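Local coordinates for protein Exo-poly-alpha-D-galacturonosidase (Thermotoga maritima, PDB 3JUR) that probably hydrolyses alpha-1,4 galacturonosyl linkages of pectic polygalacturonate, working from the chain end as a family 28 glycosidase built on a right-handed beta-helix, at residues N16-P21 against S221-I226; S245-L250 against S280-V285; S352-R357 against G386-R391; E411-S416 against I430-R435. One frame throughout, in Å; residues are numbered along the deposited sequence.

Contact 1 of 4, residues N16-P21 against S221-I226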
# COMPACT_ATOMS: atom_id res chain seq x y z
N ASN D 16 -0.15 12.16 -39.57
CA ASN D 16 0.09 13.11 -40.67
C ASN D 16 0.52 12.44 -41.98
O ASN D 16 0.43 13.05 -43.04
CB ASN D 16 1.10 14.19 -40.26
CG ASN D 16 0.49 15.25 -39.35
OD1 ASN D 16 -0.73 15.48 -39.36
ND2 ASN D 16 1.33 15.92 -38.57
N HIS D 17 0.98 11.20 -41.90
CA HIS D 17 1.47 10.50 -43.09
C HIS D 17 0.71 9.19 -43.35
O HIS D 17 1.18 8.30 -44.05
CB HIS D 17 2.99 10.29 -42.99
CG HIS D 17 3.76 11.57 -42.95
ND1 HIS D 17 4.25 12.11 -41.78
CD2 HIS D 17 4.10 12.44 -43.93
CE1 HIS D 17 4.87 13.24 -42.05
NE2 HIS D 17 4.79 13.47 -43.34
N VAL D 18 -0.49 9.12 -42.80
CA VAL D 18 -1.36 7.97 -42.99
C VAL D 18 -2.67 8.45 -43.63
O VAL D 18 -3.30 9.39 -43.14
CB VAL D 18 -1.58 7.21 -41.64
CG1 VAL D 18 -2.91 6.50 -41.61
CG2 VAL D 18 -0.44 6.23 -41.37
N ARG D 19 -3.06 7.83 -44.74
CA ARG D 19 -4.37 8.08 -45.35
C ARG D 19 -4.87 6.94 -46.22
O ARG D 19 -4.07 6.22 -46.84
CB ARG D 19 -4.42 9.41 -46.13
CG ARG D 19 -3.45 9.54 -47.28
CD ARG D 19 -3.88 10.64 -48.28
NE ARG D 19 -4.24 11.91 -47.63
CZ ARG D 19 -3.36 12.76 -47.10
NH1 ARG D 19 -2.06 12.49 -47.11
NH2 ARG D 19 -3.78 13.88 -46.54
N GLU D 20 -6.19 6.77 -46.24
CA GLU D 20 -6.87 5.78 -47.07
C GLU D 20 -6.47 5.88 -48.55
O GLU D 20 -6.29 6.98 -49.06
CB GLU D 20 -8.38 5.98 -46.98
CG GLU D 20 -9.05 5.43 -45.74
CD GLU D 20 -10.57 5.59 -45.79
OE1 GLU D 20 -11.17 5.42 -46.88
OE2 GLU D 20 -11.16 5.89 -44.73
N PRO D 21 -6.35 4.72 -49.23
CA PRO D 21 -6.06 4.75 -50.67
C PRO D 21 -7.25 5.24 -51.49
O PRO D 21 -8.40 4.91 -51.19
CB PRO D 21 -5.77 3.28 -50.99
CG PRO D 21 -6.46 2.50 -49.92
CD PRO D 21 -6.36 3.35 -48.70
N SER D 221 6.53 -1.92 -46.67
CA SER D 221 5.39 -1.15 -47.14
C SER D 221 5.25 0.16 -46.37
O SER D 221 5.72 0.29 -45.23
CB SER D 221 4.11 -1.98 -47.02
OG SER D 221 4.13 -3.05 -47.96
N GLU D 222 4.58 1.11 -47.00
CA GLU D 222 4.41 2.44 -46.44
C GLU D 222 2.97 2.92 -46.60
O GLU D 222 2.34 2.68 -47.64
CB GLU D 222 5.38 3.41 -47.12
CG GLU D 222 5.61 4.68 -46.36
CD GLU D 222 6.79 5.47 -46.89
OE1 GLU D 222 7.86 4.86 -47.12
OE2 GLU D 222 6.64 6.70 -47.08
N ASN D 223 2.48 3.61 -45.57
CA ASN D 223 1.09 4.06 -45.50
C ASN D 223 0.10 2.89 -45.50
O ASN D 223 -0.61 2.64 -46.49
CB ASN D 223 0.77 5.10 -46.59
CG ASN D 223 -0.65 5.60 -46.51
OD1 ASN D 223 -1.31 5.48 -45.48
ND2 ASN D 223 -1.14 6.18 -47.61
N VAL D 224 0.05 2.19 -44.37
CA VAL D 224 -0.80 1.02 -44.22
C VAL D 224 -1.80 1.25 -43.08
O VAL D 224 -1.42 1.65 -41.97
CB VAL D 224 0.06 -0.26 -43.96
CG1 VAL D 224 -0.82 -1.51 -43.89
CG2 VAL D 224 1.15 -0.42 -45.03
N ILE D 225 -3.08 1.01 -43.37
CA ILE D 225 -4.15 1.11 -42.37
C ILE D 225 -4.84 -0.26 -42.22
O ILE D 225 -5.31 -0.84 -43.20
CB ILE D 225 -5.20 2.19 -42.74
CG1 ILE D 225 -4.57 3.58 -42.78
CG2 ILE D 225 -6.38 2.17 -41.77
CD1 ILE D 225 -5.41 4.63 -43.53
N ILE D 226 -4.87 -0.76 -40.99
CA ILE D 226 -5.65 -1.96 -40.68
C ILE D 226 -6.59 -1.59 -39.55
O ILE D 226 -6.16 -1.19 -38.46
CB ILE D 226 -4.75 -3.16 -40.32
CG1 ILE D 226 -3.80 -3.47 -41.47
CG2 ILE D 226 -5.60 -4.40 -40.01
CD1 ILE D 226 -2.51 -4.12 -41.04
O HOH W 1 -3.28 7.24 -49.90
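N223 and R19 grip each other through a pair of hydrogen bonds in which the asparagine carboxamide reads both backbone polar groups of one residue. R19 N donates to N223 OD1 at 3.0 Å with an N-H...O angle of 160°, reaching that oxygen from above its carbonyl plane. In return N223 ND2 donates a hydrogen bond to R19 O, also at 3.0 Å; here the acceptor lies near the amide plane and is met on a lone pair. The amide can stretch across to the loop because CG stands anti to the backbone N (chi1 -179°). ND2 has a further hydrogen bond to N200 OD1, and a water held by E20 O accepts a weak one. With an alanine here, R19 N and R19 O would probably lose their shared mate and the 16-21 loop would be left freer to lift off the coil. Alongside, I225 points its CB toward the loop: its CG1 meets V18 CG1 at 3.6 Å, the two side chains crossing at a slant, and its CD1 abuts the peptide between R19 and E20, 3.5 Å from E20 N. The acid of E20 turns instead to R227. The whole is an irregular loop after helix 6-16, extended from V18 on, laid across a corner of the coil, with amide-to-backbone pairing at N223, on the right-handed parallel beta-helix of family 28 glycosidases.

Contact 2 of 4, residues S245-L250 against S280-V285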
# COMPACT_ATOMS: atom_id res chain seq x y z
N SER D 245 9.50 -4.21 -41.55
CA SER D 245 10.17 -3.09 -42.24
C SER D 245 9.19 -2.09 -42.85
O SER D 245 9.42 -1.57 -43.95
CB SER D 245 11.20 -3.58 -43.27
OG SER D 245 12.32 -4.17 -42.65
N CYS D 246 8.09 -1.83 -42.14
CA CYS D 246 7.06 -0.90 -42.59
C CYS D 246 7.22 0.47 -41.94
O CYS D 246 7.76 0.59 -40.84
CB CYS D 246 5.67 -1.46 -42.30
SG CYS D 246 5.28 -2.87 -43.33
N LYS D 247 6.74 1.50 -42.64
CA LYS D 247 6.84 2.88 -42.18
C LYS D 247 5.47 3.56 -42.31
O LYS D 247 4.84 3.48 -43.37
CB LYS D 247 7.89 3.64 -43.00
CG LYS D 247 8.26 5.01 -42.44
CD LYS D 247 9.36 5.69 -43.24
CE LYS D 247 9.65 7.09 -42.69
NZ LYS D 247 10.81 7.76 -43.35
N TYR D 248 5.04 4.25 -41.26
CA TYR D 248 3.74 4.94 -41.20
C TYR D 248 2.59 3.96 -41.34
O TYR D 248 2.06 3.73 -42.44
CB TYR D 248 3.62 6.06 -42.25
CG TYR D 248 4.66 7.13 -42.14
CD1 TYR D 248 4.78 7.89 -40.98
CD2 TYR D 248 5.51 7.43 -43.21
CE1 TYR D 248 5.74 8.90 -40.87
CE2 TYR D 248 6.46 8.44 -43.12
CZ TYR D 248 6.58 9.16 -41.94
OH TYR D 248 7.53 10.15 -41.83
N MET D 249 2.22 3.37 -40.21
CA MET D 249 1.16 2.39 -40.17
C MET D 249 0.25 2.66 -38.98
O MET D 249 0.71 3.05 -37.90
CB MET D 249 1.75 0.98 -40.08
CG MET D 249 0.73 -0.14 -40.06
SD MET D 249 1.52 -1.73 -40.40
CE MET D 249 0.22 -2.85 -39.96
N LEU D 250 -1.05 2.45 -39.20
CA LEU D 250 -2.06 2.55 -38.16
C LEU D 250 -2.80 1.23 -38.03
O LEU D 250 -3.25 0.66 -39.03
CB LEU D 250 -3.04 3.69 -38.45
CG LEU D 250 -4.29 3.81 -37.59
CD1 LEU D 250 -3.95 4.09 -36.11
CD2 LEU D 250 -5.22 4.89 -38.16
N SER D 280 11.30 -1.02 -39.12
CA SER D 280 9.90 -0.67 -38.93
C SER D 280 9.89 0.56 -38.04
O SER D 280 10.59 0.59 -37.02
CB SER D 280 9.11 -1.80 -38.26
OG SER D 280 8.47 -2.63 -39.22
N GLU D 281 9.13 1.57 -38.43
CA GLU D 281 9.11 2.84 -37.70
C GLU D 281 7.82 3.62 -37.95
O GLU D 281 7.21 3.51 -39.02
CB GLU D 281 10.35 3.69 -38.04
CG GLU D 281 10.49 4.03 -39.52
CD GLU D 281 11.69 4.92 -39.81
OE1 GLU D 281 12.07 5.01 -41.01
OE2 GLU D 281 12.24 5.52 -38.86
N TYR D 282 7.43 4.41 -36.96
CA TYR D 282 6.21 5.21 -37.01
C TYR D 282 4.99 4.32 -37.19
O TYR D 282 4.26 4.41 -38.18
CB TYR D 282 6.32 6.28 -38.11
CG TYR D 282 7.34 7.36 -37.80
CD1 TYR D 282 7.23 8.15 -36.66
CD2 TYR D 282 8.41 7.61 -38.67
CE1 TYR D 282 8.16 9.16 -36.38
CE2 TYR D 282 9.35 8.61 -38.39
CZ TYR D 282 9.21 9.37 -37.24
OH TYR D 282 10.11 10.37 -36.94
N ILE D 283 4.80 3.44 -36.21
CA ILE D 283 3.67 2.51 -36.16
C ILE D 283 2.80 2.90 -34.97
O ILE D 283 3.29 3.00 -33.84
CB ILE D 283 4.12 1.02 -35.97
CG1 ILE D 283 5.35 0.65 -36.82
CG2 ILE D 283 2.94 0.06 -36.20
CD1 ILE D 283 5.14 0.68 -38.32
N LEU D 284 1.52 3.13 -35.25
CA LEU D 284 0.55 3.50 -34.23
C LEU D 284 -0.44 2.35 -34.05
O LEU D 284 -1.08 1.92 -35.01
CB LEU D 284 -0.16 4.81 -34.61
CG LEU D 284 -1.23 5.36 -33.67
CD1 LEU D 284 -0.64 5.69 -32.28
CD2 LEU D 284 -1.87 6.59 -34.28
N VAL D 285 -0.54 1.85 -32.82
CA VAL D 285 -1.45 0.76 -32.47
C VAL D 285 -2.38 1.28 -31.37
O VAL D 285 -1.95 1.49 -30.24
CB VAL D 285 -0.65 -0.47 -31.97
CG1 VAL D 285 -1.58 -1.66 -31.64
CG2 VAL D 285 0.40 -0.88 -33.00
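K247, M249 and L250 bridge E281, I283 and L284 in parallel register, two neighbouring rungs of a right-handed beta-helix. The backbone ladder includes E281 N to C246 O and, the straightest bond, L284 N to M249 O at 2.8 Å and 174°. Two of the pairs match like with like, tyrosine and leucine. Y248 and Y282 point the same way with planes 11° apart, yet the centroids are 5.2 Å apart and the rings barely overlap; the closest touch is Y248 CD1 to Y282 CB at 3.6 Å. L250 CD1 meets L284 CD2 at 3.7 Å on the side that carries K247 and E281, while M249 CB rests against I283 CD1 on the other. K247, its CG anti to the backbone N and its chain extended beyond, runs beside E281, K247 CD lying 3.6 Å from E281 OE1, and their salt bridge is long. Farther out, R310 takes E281 OE2, E13 of helix 6-16 accepts the Y248 hydroxyl, and H17 meets the Y248 ring. A serine in place of Y248 would probably strip Y282 of its ring neighbour and leave E13 without that hydroxyl. I14 of the same helix packs on Y282 and L284. S280 OG also has hydrogen bonds with K266 O and P243 O, which probably help to hold it where it accepts C246 N at 3.1 Å and 152°.

Contact 3 of 4, residues S352-R357 against G386-R391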
# COMPACT_ATOMS: atom_id res chain seq x y z
N SER D 352 -1.10 -14.13 -17.99
CA SER D 352 -0.66 -15.43 -17.44
C SER D 352 0.86 -15.61 -17.22
O SER D 352 1.26 -16.33 -16.32
CB SER D 352 -1.21 -16.59 -18.27
OG SER D 352 -0.69 -16.53 -19.59
N GLU D 353 1.68 -14.96 -18.04
CA GLU D 353 3.15 -15.10 -17.91
C GLU D 353 3.81 -13.84 -17.35
O GLU D 353 4.02 -13.75 -16.15
CB GLU D 353 3.79 -15.51 -19.25
CG GLU D 353 3.32 -16.89 -19.75
CD GLU D 353 3.78 -18.04 -18.86
OE1 GLU D 353 4.90 -17.98 -18.32
OE2 GLU D 353 3.01 -19.01 -18.68
N GLU D 354 4.14 -12.88 -18.23
CA GLU D 354 4.77 -11.64 -17.79
C GLU D 354 4.00 -10.46 -18.35
O GLU D 354 3.68 -10.45 -19.53
CB GLU D 354 6.24 -11.54 -18.24
CG GLU D 354 7.14 -12.69 -17.83
CD GLU D 354 7.31 -13.75 -18.92
OE1 GLU D 354 7.02 -13.46 -20.10
OE2 GLU D 354 7.76 -14.86 -18.58
N VAL D 355 3.71 -9.47 -17.51
CA VAL D 355 3.01 -8.28 -17.98
C VAL D 355 3.92 -7.50 -18.93
O VAL D 355 3.51 -7.12 -20.03
CB VAL D 355 2.53 -7.38 -16.82
CG1 VAL D 355 1.83 -6.14 -17.37
CG2 VAL D 355 1.60 -8.15 -15.87
N ILE D 356 5.16 -7.27 -18.49
CA ILE D 356 6.18 -6.59 -19.27
C ILE D 356 7.42 -7.50 -19.36
O ILE D 356 7.98 -7.90 -18.34
CB ILE D 356 6.56 -5.22 -18.66
CG1 ILE D 356 5.35 -4.27 -18.67
CG2 ILE D 356 7.74 -4.59 -19.39
CD1 ILE D 356 5.45 -3.13 -17.65
N ARG D 357 7.81 -7.83 -20.59
CA ARG D 357 8.92 -8.73 -20.83
C ARG D 357 9.92 -8.12 -21.80
O ARG D 357 9.56 -7.74 -22.91
CB ARG D 357 8.43 -10.07 -21.39
CG ARG D 357 9.54 -11.07 -21.70
CD ARG D 357 9.98 -11.77 -20.44
NE ARG D 357 11.12 -12.66 -20.60
CZ ARG D 357 11.06 -13.92 -21.02
NH1 ARG D 357 12.18 -14.63 -21.11
NH2 ARG D 357 9.91 -14.48 -21.37
N GLY D 386 -0.22 -12.58 -13.43
CA GLY D 386 1.09 -12.92 -13.99
C GLY D 386 2.04 -13.64 -13.05
O GLY D 386 1.96 -13.51 -11.83
N LYS D 387 2.95 -14.41 -13.63
CA LYS D 387 4.11 -14.93 -12.90
C LYS D 387 5.06 -13.78 -12.60
O LYS D 387 5.67 -13.74 -11.53
CB LYS D 387 4.81 -16.04 -13.70
CG LYS D 387 4.00 -17.33 -13.74
CD LYS D 387 4.34 -18.22 -14.93
CE LYS D 387 3.30 -19.35 -15.04
NZ LYS D 387 3.56 -20.27 -16.19
N TYR D 388 5.18 -12.85 -13.56
CA TYR D 388 6.01 -11.65 -13.44
C TYR D 388 5.24 -10.39 -13.83
O TYR D 388 4.51 -10.39 -14.82
CB TYR D 388 7.23 -11.74 -14.35
CG TYR D 388 8.18 -12.86 -14.00
CD1 TYR D 388 9.33 -12.62 -13.26
CD2 TYR D 388 7.92 -14.17 -14.42
CE1 TYR D 388 10.21 -13.66 -12.94
CE2 TYR D 388 8.78 -15.22 -14.12
CZ TYR D 388 9.93 -14.95 -13.38
OH TYR D 388 10.77 -15.99 -13.08
N ALA D 389 5.41 -9.32 -13.07
CA ALA D 389 4.94 -8.01 -13.52
C ALA D 389 5.97 -7.46 -14.51
O ALA D 389 5.64 -7.09 -15.64
CB ALA D 389 4.73 -7.05 -12.33
N VAL D 390 7.23 -7.40 -14.07
CA VAL D 390 8.32 -6.88 -14.89
C VAL D 390 9.49 -7.88 -14.90
O VAL D 390 10.07 -8.20 -13.85
CB VAL D 390 8.81 -5.50 -14.40
CG1 VAL D 390 9.93 -4.98 -15.29
CG2 VAL D 390 7.68 -4.49 -14.34
N ARG D 391 9.82 -8.37 -16.09
CA ARG D 391 10.94 -9.28 -16.28
C ARG D 391 11.83 -8.72 -17.39
O ARG D 391 11.44 -8.71 -18.56
CB ARG D 391 10.43 -10.68 -16.63
CG ARG D 391 11.50 -11.76 -16.69
CD ARG D 391 10.88 -13.08 -17.12
NE ARG D 391 11.88 -14.14 -17.21
CZ ARG D 391 11.61 -15.42 -17.49
NH1 ARG D 391 10.37 -15.83 -17.74
NH2 ARG D 391 12.61 -16.29 -17.53
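R391 lies between two flat groups: the guanidinium of R357 stacks on one face, centres 3.9 Å apart and planes at 7°, and the Y388 ring lies toward the opposite face. With CG anti to the backbone N and the chain extended, R391 CD comes over the centre of the tyrosine ring. The like charges are probably tolerated because E354 serves both: OE2 takes R391 NH1 at 2.9 Å in the guanidinium plane but from above the carboxylate plane, while OE1 receives a weak bond from R357 NH2 at 3.3 Å. R324 also bridges OE1, and E393 holds R391 NE. E354 CG, anti to the carbonyl carbon, rests on Y388 CB at 3.6 Å, and the bend at chi2 (97°) turns the carboxylate to the arginines. Beneath, R391 N bonds I356 O at 2.9 Å and 168°; the I356 CD1 to V390 CG2 contact, 4.2 Å, is lighter and lies inside the coil. Against buried E354, V355 and I356, the other end is more open: exposed K387 runs alongside partly exposed E353, NZ meeting OE2 at 2.8 Å on the syn side. The pairs E354-Y388, I356-V390 and R357-R391 form a parallel ladder round a corner of the stacked-coil beta-helix.

Contact 4 of 4, residues E411-S416 against I430-R435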
# COMPACT_ATOMS: atom_id res chain seq x y z
N GLU D 411 -1.31 -5.57 -10.31
CA GLU D 411 -1.74 -6.34 -9.15
C GLU D 411 -1.81 -7.83 -9.43
O GLU D 411 -2.20 -8.25 -10.52
CB GLU D 411 -3.10 -5.85 -8.66
CG GLU D 411 -3.04 -4.50 -7.94
CD GLU D 411 -2.20 -4.56 -6.66
OE1 GLU D 411 -2.24 -5.61 -5.98
OE2 GLU D 411 -1.50 -3.56 -6.35
N GLY D 412 -1.44 -8.63 -8.43
CA GLY D 412 -1.60 -10.08 -8.51
C GLY D 412 -0.56 -10.80 -9.35
O GLY D 412 -0.80 -11.90 -9.82
N ALA D 413 0.59 -10.16 -9.56
CA ALA D 413 1.72 -10.83 -10.18
C ALA D 413 2.54 -11.50 -9.07
O ALA D 413 2.71 -10.93 -8.00
CB ALA D 413 2.57 -9.84 -10.95
N LYS D 414 3.03 -12.70 -9.33
CA LYS D 414 3.78 -13.43 -8.31
C LYS D 414 5.12 -12.76 -7.98
O LYS D 414 5.40 -12.48 -6.82
CB LYS D 414 3.95 -14.91 -8.69
CG LYS D 414 2.68 -15.73 -8.43
CD LYS D 414 2.79 -17.18 -8.92
CE LYS D 414 2.25 -17.35 -10.34
NZ LYS D 414 2.04 -18.81 -10.63
N ILE D 415 5.92 -12.50 -9.01
CA ILE D 415 7.15 -11.73 -8.86
C ILE D 415 6.94 -10.33 -9.43
O ILE D 415 6.44 -10.18 -10.54
CB ILE D 415 8.34 -12.45 -9.55
CG1 ILE D 415 8.64 -13.76 -8.80
CG2 ILE D 415 9.58 -11.54 -9.61
CD1 ILE D 415 9.48 -14.75 -9.58
N SER D 416 7.30 -9.31 -8.65
CA SER D 416 7.19 -7.91 -9.12
C SER D 416 8.27 -7.56 -10.15
O SER D 416 7.95 -7.11 -11.25
CB SER D 416 7.25 -6.93 -7.95
OG SER D 416 6.16 -7.15 -7.08
N ILE D 430 2.27 1.40 -8.37
CA ILE D 430 1.78 0.47 -7.37
C ILE D 430 2.01 -0.93 -7.94
O ILE D 430 1.58 -1.23 -9.06
CB ILE D 430 0.29 0.71 -7.00
CG1 ILE D 430 0.09 2.15 -6.50
CG2 ILE D 430 -0.19 -0.32 -5.97
CD1 ILE D 430 -1.38 2.55 -6.20
N MET D 431 2.72 -1.76 -7.18
CA MET D 431 3.05 -3.12 -7.61
C MET D 431 2.71 -4.08 -6.51
O MET D 431 3.33 -4.04 -5.45
CB MET D 431 4.55 -3.23 -7.91
CG MET D 431 4.95 -2.69 -9.24
SD MET D 431 6.32 -3.65 -9.92
CE MET D 431 5.90 -3.48 -11.63
N ASN D 432 1.73 -4.95 -6.75
CA ASN D 432 1.21 -5.88 -5.74
C ASN D 432 1.11 -5.25 -4.35
O ASN D 432 1.63 -5.79 -3.37
CB ASN D 432 2.06 -7.17 -5.69
CG ASN D 432 2.21 -7.84 -7.05
OD1 ASN D 432 1.31 -7.81 -7.90
ND2 ASN D 432 3.38 -8.43 -7.28
N GLY D 433 0.47 -4.08 -4.28
CA GLY D 433 0.23 -3.42 -3.00
C GLY D 433 1.31 -2.47 -2.49
O GLY D 433 1.05 -1.68 -1.59
N SER D 434 2.51 -2.55 -3.07
CA SER D 434 3.61 -1.66 -2.69
C SER D 434 3.59 -0.40 -3.55
O SER D 434 3.59 -0.48 -4.78
CB SER D 434 4.96 -2.37 -2.85
OG SER D 434 5.24 -3.21 -1.75
N ARG D 435 3.56 0.75 -2.89
CA ARG D 435 3.58 2.02 -3.58
C ARG D 435 5.01 2.54 -3.66
O ARG D 435 5.71 2.60 -2.65
CB ARG D 435 2.71 3.04 -2.84
CG ARG D 435 1.93 3.95 -3.77
CD ARG D 435 1.82 5.37 -3.22
NE ARG D 435 2.81 6.26 -3.85
CZ ARG D 435 2.58 6.96 -4.96
NH1 ARG D 435 1.40 6.88 -5.56
NH2 ARG D 435 3.52 7.75 -5.47
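N432 and E411 carry the polar grip between a bend of one coil and a hairpin tip. G433 N donates to E411 OE2 at 2.9 Å with an N-H...O angle of 141°, using the syn lone pair of that oxygen. The carboxylate reaches the turn because the glutamate chain folds at chi2 (-63°), bringing OE1 to 3.5 Å from N432 CA. Its main charged partner is R435 of a second subunit, which forms a salt bridge with OE1, so one acid serves both the turn and the interface. On the asparagine side, A413 N donates a hydrogen bond to N432 OD1 at 3.0 Å and 149°, arriving tilted from the carbonyl plane. The other branch of the amide is directed into the bend, with ND2 2.7 Å from A413 O and 3.1 Å from S416 OG. N432 and G433 are the two central residues of a type I' beta turn from M431 to S434, closed by the reciprocal backbone bonds of M431 and S434. This turn joins antiparallel strands 429-431 and 434-436 at the C-terminal end of the beta-helix, where parallel stacking gives way to a hairpin. At G433 a side chain would be jammed against the carbonyl O of N432. Around the polar centre the packing is apolar and lighter: S416 CB rests against M431 SD at 3.9 Å, and M431 packs on A389 and V390 of strand 388-393. S434 and R435 face a third subunit, where S434 OG accepts a hydrogen bond from the backbone N of R435 of that subunit.

From the N terminus, contact 1 closes the longest loop, bringing the segment after helix 6-16 onto strand 224-233 some 200 residues later. Contacts 2, 3 and 4 follow in series, closing shorter loops of about 30, 29 and 14 residues; none nests in or crosses another. Contacts 1 and 2 adjoin, centres 9 Å apart: I226 N lies 2.9 Å from L250 O, a probable hydrogen bond. Contacts 3 and 4 likewise touch, with K387 O 2.8 Å from I415 N. Contacts 2 and 3 stand about 26 Å apart, centre to centre. Contact 1 fastens the N-terminal segment to coils midway along the beta-helix, contacts 2 and 3 stack successive coils, and contact 4 alone meets other subunits.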